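Local atomic coordinates of plu4264 (Photorhabdus luminescens subsp. laumondii, PDB entry 4MV2), a protein that is of unknown function but folds as a metal-binding cupin, holding one nickel ion in a histidine- and glutamate-lined site inside its beta-barrel. Residues D11-E16 with W38-P43; S22-W27 with T32-A37; H90-I93 with D99-F102. All coordinates share one frame; numbering follows the deposited sequence. Where two conformers were deposited one is given.

Contact 1. Residues D11-E16 with W38-P43; sequences DSMVHE and WCIVRP
Met13, deposited as selenomethionine, lays the outer end of its side chain over Trp38 and Ile40 of strand 35-41, and it is the sole residue of 11-16 that packs closely on 38-43. The terminal methyl does part of the work: CE of Met13 lies 3.6 Å from CD1 of Trp38, meeting the pyrrole part of the indole obliquely. The selenium does the rest, since SE of Met13 stands 3.6 Å from CD1 of Ile40, where the two side chains run roughly at right angles. A straight chi2 of 180° carries SE out from the backbone, and the bend at chi3 (132°) then turns CE toward the indole while SE stays beside the isoleucine methyl. Ile40 reaches back with CD1, and its CG1 is 3.9 Å from CE of Met13.

At the margin, NH2 of Arg42 comes within 4.3 Å of SE of Met13. CG2 of Ile40 lies 3.5 Å above one face of that guanidinium, offset toward the rim, while its charge is taken by Asp20 and Asp99 through salt bridges. The indole N-H of Trp38 is likewise engaged by His101, and the ring meets Trp10 edge-to-face. The backbones stay apart, the closest CA pair being Met13 and Cys39 at 8.7 Å, because strand 19-23 runs between strands 14-16 and 35-41 in the six-stranded sheet of the cupin barrel. With no hydrogen bond between the two segments, the contact rests on van der Waals packing of a thioether side chain, selenium here in place of the natural sulfur, against hydrocarbon of Trp38 and Ile40.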
loop_
_atom_site.group_PDB
_atom_site.type_symbol
_atom_site.label_atom_id
_atom_site.label_comp_id
_atom_site.label_asym_id
_atom_site.label_seq_id
_atom_site.Cartn_x
_atom_site.Cartn_y
_atom_site.Cartn_z
ATOM N N ASP A 11 -13.152 3.655 13.893
ATOM C CA ASP A 11 -14.564 3.396 14.103
ATOM C C ASP A 11 -15.387 3.630 12.827
ATOM O O ASP A 11 -16.526 3.186 12.749
ATOM C CB ASP A 11 -15.094 4.295 15.204
ATOM C CG ASP A 11 -16.527 3.985 15.562
ATOM O OD1 ASP A 11 -16.788 2.843 15.985
ATOM O OD2 ASP A 11 -17.387 4.884 15.485
ATOM N N SER A 12 -14.800 4.301 11.837
ATOM C CA SER A 12 -15.470 4.578 10.549
ATOM C C SER A 12 -15.372 3.431 9.557
ATOM O O SER A 12 -15.932 3.486 8.472
ATOM C CB SER A 12 -14.884 5.851 9.882
ATOM O OG SER A 12 -13.565 5.630 9.330
HETATM N N MSE A 13 -14.657 2.372 9.906
HETATM C CA MSE A 13 -14.449 1.257 8.974
HETATM C C MSE A 13 -15.800 0.606 8.661
HETATM O O MSE A 13 -16.704 0.566 9.484
HETATM C CB MSE A 13 -13.505 0.237 9.576
HETATM C CG MSE A 13 -12.059 0.791 9.656
HETATM SE SE MSE A 13 -10.862 -0.466 10.421
HETATM C CE MSE A 13 -9.458 -0.344 9.127
ATOM N N VAL A 14 -15.915 0.106 7.444
ATOM C CA VAL A 14 -17.092 -0.580 6.982
ATOM C C VAL A 14 -16.776 -2.066 6.969
ATOM O O VAL A 14 -15.765 -2.505 6.418
ATOM C CB VAL A 14 -17.495 -0.104 5.583
ATOM C CG1 VAL A 14 -18.575 -0.997 4.989
ATOM C CG2 VAL A 14 -17.934 1.344 5.626
ATOM N N HIS A 15 -17.646 -2.837 7.596
ATOM C CA HIS A 15 -17.494 -4.284 7.640
ATOM C C HIS A 15 -17.980 -4.886 6.342
ATOM O O HIS A 15 -19.154 -4.710 5.966
ATOM C CB HIS A 15 -18.309 -4.853 8.819
ATOM C CG HIS A 15 -18.014 -6.284 9.101
ATOM N ND1 HIS A 15 -16.932 -6.693 9.848
ATOM C CD2 HIS A 15 -18.685 -7.408 8.756
ATOM C CE1 HIS A 15 -16.919 -8.010 9.899
ATOM N NE2 HIS A 15 -17.989 -8.469 9.270
ATOM N N GLU A 16 -17.064 -5.506 5.614
ATOM C CA GLU A 16 -17.379 -6.163 4.362
ATOM C C GLU A 16 -16.389 -7.294 4.148
ATOM O O GLU A 16 -15.277 -7.260 4.661
ATOM C CB GLU A 16 -17.385 -5.170 3.198
ATOM C CG GLU A 16 -16.106 -4.418 3.022
ATOM C CD GLU A 16 -16.108 -3.569 1.755
ATOM O OE1 GLU A 16 -16.516 -4.078 0.698
ATOM O OE2 GLU A 16 -15.688 -2.395 1.801
ATOM N N TRP A 38 -7.389 -0.427 3.588
ATOM C CA TRP A 38 -6.788 -0.924 4.830
ATOM C C TRP A 38 -7.791 -1.904 5.447
ATOM O O TRP A 38 -8.940 -1.537 5.707
ATOM C CB TRP A 38 -6.529 0.220 5.822
ATOM C CG TRP A 38 -5.736 -0.166 7.046
ATOM C CD1 TRP A 38 -6.089 -1.074 8.027
ATOM C CD2 TRP A 38 -4.467 0.349 7.426
ATOM N NE1 TRP A 38 -5.112 -1.125 8.979
ATOM C CE2 TRP A 38 -4.100 -0.279 8.627
ATOM C CE3 TRP A 38 -3.600 1.283 6.855
ATOM C CZ2 TRP A 38 -2.919 0.012 9.283
ATOM C CZ3 TRP A 38 -2.429 1.567 7.480
ATOM C CH2 TRP A 38 -2.090 0.945 8.700
ATOM N N CYS A 39 -7.340 -3.124 5.730
ATOM C CA CYS A 39 -8.212 -4.189 6.207
ATOM C C CYS A 39 -7.704 -4.757 7.520
ATOM O O CYS A 39 -6.504 -4.923 7.729
ATOM C CB CYS A 39 -8.208 -5.319 5.188
ATOM S SG CYS A 39 -8.864 -4.847 3.564
ATOM N N ILE A 40 -8.653 -5.072 8.380
ATOM C CA ILE A 40 -8.375 -5.722 9.654
ATOM C C ILE A 40 -9.222 -6.953 9.776
ATOM O O ILE A 40 -10.459 -6.910 9.678
ATOM C CB ILE A 40 -8.637 -4.823 10.889
ATOM C CG1 ILE A 40 -7.879 -3.510 10.806
ATOM C CG2 ILE A 40 -8.234 -5.609 12.147
ATOM C CD1 ILE A 40 -8.258 -2.528 11.917
ATOM N N VAL A 41 -8.536 -8.076 9.952
ATOM C CA VAL A 41 -9.194 -9.347 10.296
ATOM C C VAL A 41 -9.088 -9.470 11.806
ATOM O O VAL A 41 -7.992 -9.554 12.357
ATOM C CB VAL A 41 -8.622 -10.552 9.543
ATOM C CG1 VAL A 41 -9.409 -11.824 9.922
ATOM C CG2 VAL A 41 -8.674 -10.342 8.031
ATOM N N ARG A 42 -10.230 -9.453 12.473
ATOM C CA ARG A 42 -10.276 -9.382 13.929
ATOM C C ARG A 42 -9.790 -10.695 14.539
ATOM O O ARG A 42 -9.755 -11.730 13.874
ATOM C CB ARG A 42 -11.695 -9.036 14.356
ATOM C CG ARG A 42 -12.146 -7.669 13.866
ATOM C CD ARG A 42 -11.281 -6.557 14.406
ATOM N NE ARG A 42 -11.731 -5.240 13.963
ATOM C CZ ARG A 42 -11.135 -4.111 14.286
ATOM N NH1 ARG A 42 -10.047 -4.121 15.040
ATOM N NH2 ARG A 42 -11.617 -2.948 13.834
ATOM N N PRO A 43 -9.384 -10.658 15.814
ATOM C CA PRO A 43 -8.853 -11.876 16.447
ATOM C C PRO A 43 -9.810 -13.058 16.334
ATOM O O PRO A 43 -11.012 -12.899 16.532
ATOM C CB PRO A 43 -8.691 -11.438 17.906
ATOM C CG PRO A 43 -8.386 -9.977 17.797
ATOM C CD PRO A 43 -9.315 -9.504 16.739
#

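Contact 2. Residues S22-W27 with T32-A37; sequences SRLLPW and TPFGGA
A beta hairpin of the cupin barrel, built from strands 19-23 and 35-41, opens out here toward its long connecting loop. The touching parts run 163° apart, and Arg23 and Ala37 form an antiparallel non-hydrogen-bonded pair with CA atoms 4.1 Å from each other. Beyond that pair, N of Leu24 donates to O of Gly36 at 2.9 Å. The N-H points almost straight at the oxygen, at 173°, but the donor sits well above the carbonyl plane. CA-H...O contacts accompany this bond, including one from CA of Ala37 to O of Ser22 at 3.3 Å. Where the strands then part, water 1 accepts from the backbone N atoms of both Leu25 and Gly36, so a bridged link follows the direct one.

The side chains pack beyond the last strand pair. Leu24, with CG anti to its own N, sends CD2 to within 3.8 Å of CE1 of Phe34, approaching the ring obliquely; CB of Leu24 also lies 3.5 Å from O of Gly36. The same Phe34 ring has CB of Thr32 above its centre and meets Phe34 and Trp107 of the second subunit edge-to-face, placing this end of the hairpin at the dimer interface. The Arg23 chain, extended from CG to NE, runs off to a salt bridge with Glu16.

The Leu25 and Thr32 side chains lie alongside each other, running in opposing senses, the leucine's CD1 resting near the threonine hydroxyl and near O of Phe34. That carbonyl is itself held within the turn: OG1 of Thr32 donates to O of Phe34 at 2.7 Å, in the carbonyl plane, with a C=O...donor angle of 154°.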
loop_
_atom_site.group_PDB
_atom_site.type_symbol
_atom_site.label_atom_id
_atom_site.label_comp_id
_atom_site.label_asym_id
_atom_site.label_seq_id
_atom_site.Cartn_x
_atom_site.Cartn_y
_atom_site.Cartn_z
ATOM N N SER A 22 -11.215 0.110 5.416
ATOM C CA SER A 22 -11.229 1.542 5.111
ATOM C C SER A 22 -10.747 1.684 3.690
ATOM O O SER A 22 -9.558 1.608 3.407
ATOM C CB SER A 22 -10.337 2.323 6.078
ATOM O OG SER A 22 -10.339 3.708 5.784
ATOM N N ARG A 23 -11.705 1.892 2.791
ATOM C CA ARG A 23 -11.385 1.997 1.354
ATOM C C ARG A 23 -10.685 3.304 1.049
ATOM O O ARG A 23 -11.082 4.348 1.553
ATOM C CB ARG A 23 -12.629 1.859 0.489
ATOM C CG ARG A 23 -13.089 0.407 0.392
ATOM C CD ARG A 23 -14.307 0.250 -0.463
ATOM N NE ARG A 23 -14.742 -1.133 -0.558
ATOM C CZ ARG A 23 -14.745 -1.850 -1.673
ATOM N NH1 ARG A 23 -14.312 -1.333 -2.815
ATOM N NH2 ARG A 23 -15.198 -3.098 -1.626
ATOM N N LEU A 24 -9.706 3.245 0.162
ATOM C CA LEU A 24 -9.034 4.440 -0.353
ATOM C C LEU A 24 -9.991 5.399 -1.044
ATOM O O LEU A 24 -9.976 6.615 -0.813
ATOM C CB LEU A 24 -7.955 3.997 -1.332
ATOM C CG LEU A 24 -7.131 5.114 -1.963
ATOM C CD1 LEU A 24 -6.306 5.847 -0.897
ATOM C CD2 LEU A 24 -6.261 4.522 -3.038
ATOM N N LEU A 25 -10.825 4.831 -1.900
ATOM C CA LEU A 25 -11.714 5.601 -2.774
ATOM C C LEU A 25 -13.133 5.525 -2.255
ATOM O O LEU A 25 -13.520 4.517 -1.675
ATOM C CB LEU A 25 -11.683 5.043 -4.199
ATOM C CG LEU A 25 -10.298 4.958 -4.826
ATOM C CD1 LEU A 25 -10.350 4.235 -6.160
ATOM C CD2 LEU A 25 -9.672 6.341 -4.947
ATOM N N PRO A 26 -13.927 6.576 -2.456
ATOM C CA PRO A 26 -13.549 7.806 -3.171
ATOM C C PRO A 26 -12.661 8.735 -2.337
ATOM O O PRO A 26 -12.696 8.725 -1.121
ATOM C CB PRO A 26 -14.906 8.478 -3.461
ATOM C CG PRO A 26 -15.782 7.992 -2.384
ATOM C CD PRO A 26 -15.360 6.573 -2.102
ATOM N N TRP A 27 -11.909 9.568 -3.035
ATOM C CA TRP A 27 -11.068 10.575 -2.425
ATOM C C TRP A 27 -11.067 11.702 -3.440
ATOM O O TRP A 27 -10.465 11.578 -4.498
ATOM C CB TRP A 27 -9.664 10.017 -2.185
ATOM C CG TRP A 27 -8.739 10.922 -1.449
ATOM C CD1 TRP A 27 -8.596 12.273 -1.590
ATOM C CD2 TRP A 27 -7.835 10.533 -0.420
ATOM N NE1 TRP A 27 -7.645 12.748 -0.719
ATOM C CE2 TRP A 27 -7.157 11.695 0.009
ATOM C CE3 TRP A 27 -7.515 9.306 0.163
ATOM C CZ2 TRP A 27 -6.187 11.657 1.001
ATOM C CZ3 TRP A 27 -6.546 9.274 1.123
ATOM C CH2 TRP A 27 -5.905 10.442 1.549
ATOM N N THR A 32 -6.173 7.648 -9.441
ATOM C CA THR A 32 -5.298 6.467 -9.285
ATOM C C THR A 32 -5.713 5.428 -10.321
ATOM O O THR A 32 -6.885 5.343 -10.687
ATOM C CB THR A 32 -5.421 5.767 -7.892
ATOM O OG1 THR A 32 -6.783 5.395 -7.683
ATOM C CG2 THR A 32 -4.990 6.675 -6.737
ATOM N N PRO A 33 -4.774 4.596 -10.760
ATOM C CA PRO A 33 -5.113 3.475 -11.641
ATOM C C PRO A 33 -5.433 2.195 -10.868
ATOM O O PRO A 33 -5.523 1.124 -11.472
ATOM C CB PRO A 33 -3.830 3.273 -12.441
ATOM C CG PRO A 33 -2.735 3.659 -11.453
ATOM C CD PRO A 33 -3.323 4.795 -10.659
ATOM N N PHE A 34 -5.571 2.304 -9.542
ATOM C CA PHE A 34 -5.820 1.165 -8.660
ATOM C C PHE A 34 -6.838 1.590 -7.622
ATOM O O PHE A 34 -7.089 2.759 -7.386
ATOM C CB PHE A 34 -4.508 0.698 -7.989
ATOM C CG PHE A 34 -3.778 1.796 -7.248
ATOM C CD1 PHE A 34 -4.151 2.138 -5.951
ATOM C CD2 PHE A 34 -2.760 2.501 -7.828
ATOM C CE1 PHE A 34 -3.496 3.142 -5.277
ATOM C CE2 PHE A 34 -2.101 3.510 -7.148
ATOM C CZ PHE A 34 -2.476 3.851 -5.906
ATOM N N GLY A 35 -7.372 0.599 -6.947
ATOM C CA GLY A 35 -8.163 0.785 -5.760
ATOM C C GLY A 35 -7.380 0.230 -4.579
ATOM O O GLY A 35 -6.403 -0.485 -4.735
ATOM N N GLY A 36 -7.828 0.556 -3.370
ATOM C CA GLY A 36 -7.137 0.066 -2.174
ATOM C C GLY A 36 -8.016 0.050 -0.955
ATOM O O GLY A 36 -9.054 0.678 -0.913
ATOM N N ALA A 37 -7.557 -0.670 0.055
ATOM C CA ALA A 37 -8.213 -0.635 1.357
ATOM C C ALA A 37 -7.277 -1.094 2.451
ATOM O O ALA A 37 -6.516 -2.028 2.285
ATOM C CB ALA A 37 -9.441 -1.493 1.369
HETATM O O HOH W 1 -10.598 1.983 -2.846
#

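Contact 3. Residues H90-I93 with D99-F102. With NI (nickel (II) ion), chain C.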
loop_
_atom_site.group_PDB
_atom_site.type_symbol
_atom_site.label_atom_id
_atom_site.label_comp_id
_atom_site.label_asym_id
_atom_site.label_seq_id
_atom_site.Cartn_x
_atom_site.Cartn_y
_atom_site.Cartn_z
ATOM N N HIS A 90 -9.379 -16.814 -2.493
ATOM C CA HIS A 90 -8.519 -16.359 -1.426
ATOM C C HIS A 90 -9.303 -15.856 -0.289
ATOM O O HIS A 90 -10.372 -15.257 -0.488
ATOM C CB HIS A 90 -7.532 -15.258 -1.887
ATOM C CG HIS A 90 -8.155 -14.114 -2.658
ATOM N ND1 HIS A 90 -8.578 -14.240 -3.968
ATOM C CD2 HIS A 90 -8.356 -12.810 -2.325
ATOM C CE1 HIS A 90 -9.050 -13.078 -4.392
ATOM N NE2 HIS A 90 -8.915 -12.187 -3.422
ATOM N N HIS A 91 -8.787 -16.138 0.903
ATOM C CA HIS A 91 -9.234 -15.479 2.137
ATOM C C HIS A 91 -8.118 -15.492 3.211
ATOM O O HIS A 91 -7.038 -16.089 3.021
ATOM C CB HIS A 91 -10.556 -16.100 2.647
ATOM C CG HIS A 91 -10.445 -17.456 3.284
ATOM N ND1 HIS A 91 -10.361 -18.633 2.557
ATOM C CD2 HIS A 91 -10.494 -17.822 4.586
ATOM C CE1 HIS A 91 -10.366 -19.657 3.388
ATOM N NE2 HIS A 91 -10.418 -19.193 4.626
ATOM N N VAL A 92 -8.402 -14.809 4.309
ATOM C CA VAL A 92 -7.444 -14.559 5.365
ATOM C C VAL A 92 -7.957 -15.184 6.653
ATOM O O VAL A 92 -9.116 -15.013 7.007
ATOM C CB VAL A 92 -7.253 -13.056 5.555
ATOM C CG1 VAL A 92 -6.173 -12.771 6.587
ATOM C CG2 VAL A 92 -6.868 -12.398 4.213
ATOM N N ILE A 93 -7.083 -15.926 7.325
ATOM C CA ILE A 93 -7.423 -16.632 8.564
ATOM C C ILE A 93 -6.584 -16.086 9.674
ATOM O O ILE A 93 -5.359 -16.176 9.637
ATOM C CB ILE A 93 -7.158 -18.163 8.427
ATOM C CG1 ILE A 93 -7.999 -18.751 7.295
ATOM C CG2 ILE A 93 -7.406 -18.875 9.774
ATOM C CD1 ILE A 93 -7.455 -20.086 6.785
ATOM N N ASP A 99 -5.387 -8.291 16.406
ATOM C CA ASP A 99 -5.801 -7.850 15.093
ATOM C C ASP A 99 -4.743 -8.133 14.037
ATOM O O ASP A 99 -3.565 -7.960 14.264
ATOM C CB ASP A 99 -5.971 -6.316 15.123
ATOM C CG ASP A 99 -7.202 -5.819 15.820
ATOM O OD1 ASP A 99 -8.242 -6.494 15.855
ATOM O OD2 ASP A 99 -7.145 -4.654 16.295
ATOM N N PHE A 100 -5.194 -8.531 12.859
ATOM C CA PHE A 100 -4.336 -8.713 11.697
ATOM C C PHE A 100 -4.645 -7.620 10.695
ATOM O O PHE A 100 -5.778 -7.488 10.255
ATOM C CB PHE A 100 -4.538 -10.064 11.038
ATOM C CG PHE A 100 -3.716 -10.241 9.805
ATOM C CD1 PHE A 100 -2.338 -10.411 9.913
ATOM C CD2 PHE A 100 -4.278 -10.198 8.531
ATOM C CE1 PHE A 100 -1.557 -10.584 8.800
ATOM C CE2 PHE A 100 -3.469 -10.373 7.420
ATOM C CZ PHE A 100 -2.133 -10.549 7.566
ATOM N N HIS A 101 -3.644 -6.787 10.396
ATOM C CA HIS A 101 -3.807 -5.665 9.494
ATOM C C HIS A 101 -3.063 -5.904 8.188
ATOM O O HIS A 101 -1.895 -6.325 8.190
ATOM C CB HIS A 101 -3.195 -4.388 10.081
ATOM C CG HIS A 101 -3.788 -3.903 11.353
ATOM N ND1 HIS A 101 -4.475 -2.714 11.410
ATOM C CD2 HIS A 101 -3.750 -4.395 12.622
ATOM C CE1 HIS A 101 -4.833 -2.490 12.658
ATOM N NE2 HIS A 101 -4.385 -3.486 13.416
ATOM N N PHE A 102 -3.700 -5.544 7.079
ATOM C CA PHE A 102 -3.014 -5.552 5.780
ATOM C C PHE A 102 -3.648 -4.497 4.902
ATOM O O PHE A 102 -4.796 -4.112 5.121
ATOM C CB PHE A 102 -3.069 -6.958 5.126
ATOM C CG PHE A 102 -4.434 -7.421 4.714
ATOM C CD1 PHE A 102 -5.299 -7.998 5.618
ATOM C CD2 PHE A 102 -4.816 -7.373 3.379
ATOM C CE1 PHE A 102 -6.529 -8.464 5.211
ATOM C CE2 PHE A 102 -6.031 -7.820 3.002
ATOM C CZ PHE A 102 -6.882 -8.379 3.924
HETATM NI NI NI C . -9.684 -10.171 -3.525
HETATM O O HOH W 2 -9.295 -9.677 -1.546
HETATM O O HOH W 3 -10.475 -8.146 -3.526
#
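In the conformer described here, one of two deposited for Val92, the valine divides its two methyls between two phenylalanines that reach toward it from strand 100-107. Its CG1 is 3.7 Å from CE2 of Phe100, with the side chains crossing at about a right angle. The other branch, CG2, stands 4.0 Å from CZ of Phe102, and the valine and Phe102 side chains point at each other from opposing strands; both rings are met obliquely. Phe100 has CG anti to its N (177°), whereas Phe102 has CG between N and the carbonyl carbon (67°), and both rings still reach the one valine. No hydrogen bond links the segments.

Two residues before Val92, His90 turns its NE2 to the nickel ion at 2.2 Å. His50, His52, Glu56 and two waters complete six ligands, water 2 lying in the plane of the His90 imidazole at its edge. ND1 hydrogen-bonds O of Ser88, and with NE2 on the nickel this fixes the ring's rotation.

The valine thus joins the two sheets of the cupin barrel: strand 90-94 lies between strands 45-46 and 64-69, strand 100-107 between 35-41 and 55-62, and Phe58, Val41 and Ile67 pack round Val92 from these neighbours.

From the N terminus, segment 11-16 enters contact 1, which closes a loop when strand 35-41 comes back two places across the sheet, at 38-43. Contact 2 is nested inside that loop: 22-27 and 32-37 close the shorter excursion between strands 19-23 and 35-41. The two contacts share strand 35-41 and are tied by a salt bridge from Glu16 to Arg23. Contact 3 follows in series, closing the turn between strands 90-94 and 100-107. Strand 100-107 pairs with 35-41 in the larger sheet, where N of Val41 and O of Phe100 are 2.8 Å apart. Contacts 1 and 2 both lie on the larger sheet, whereas contact 3 packs it against the smaller one.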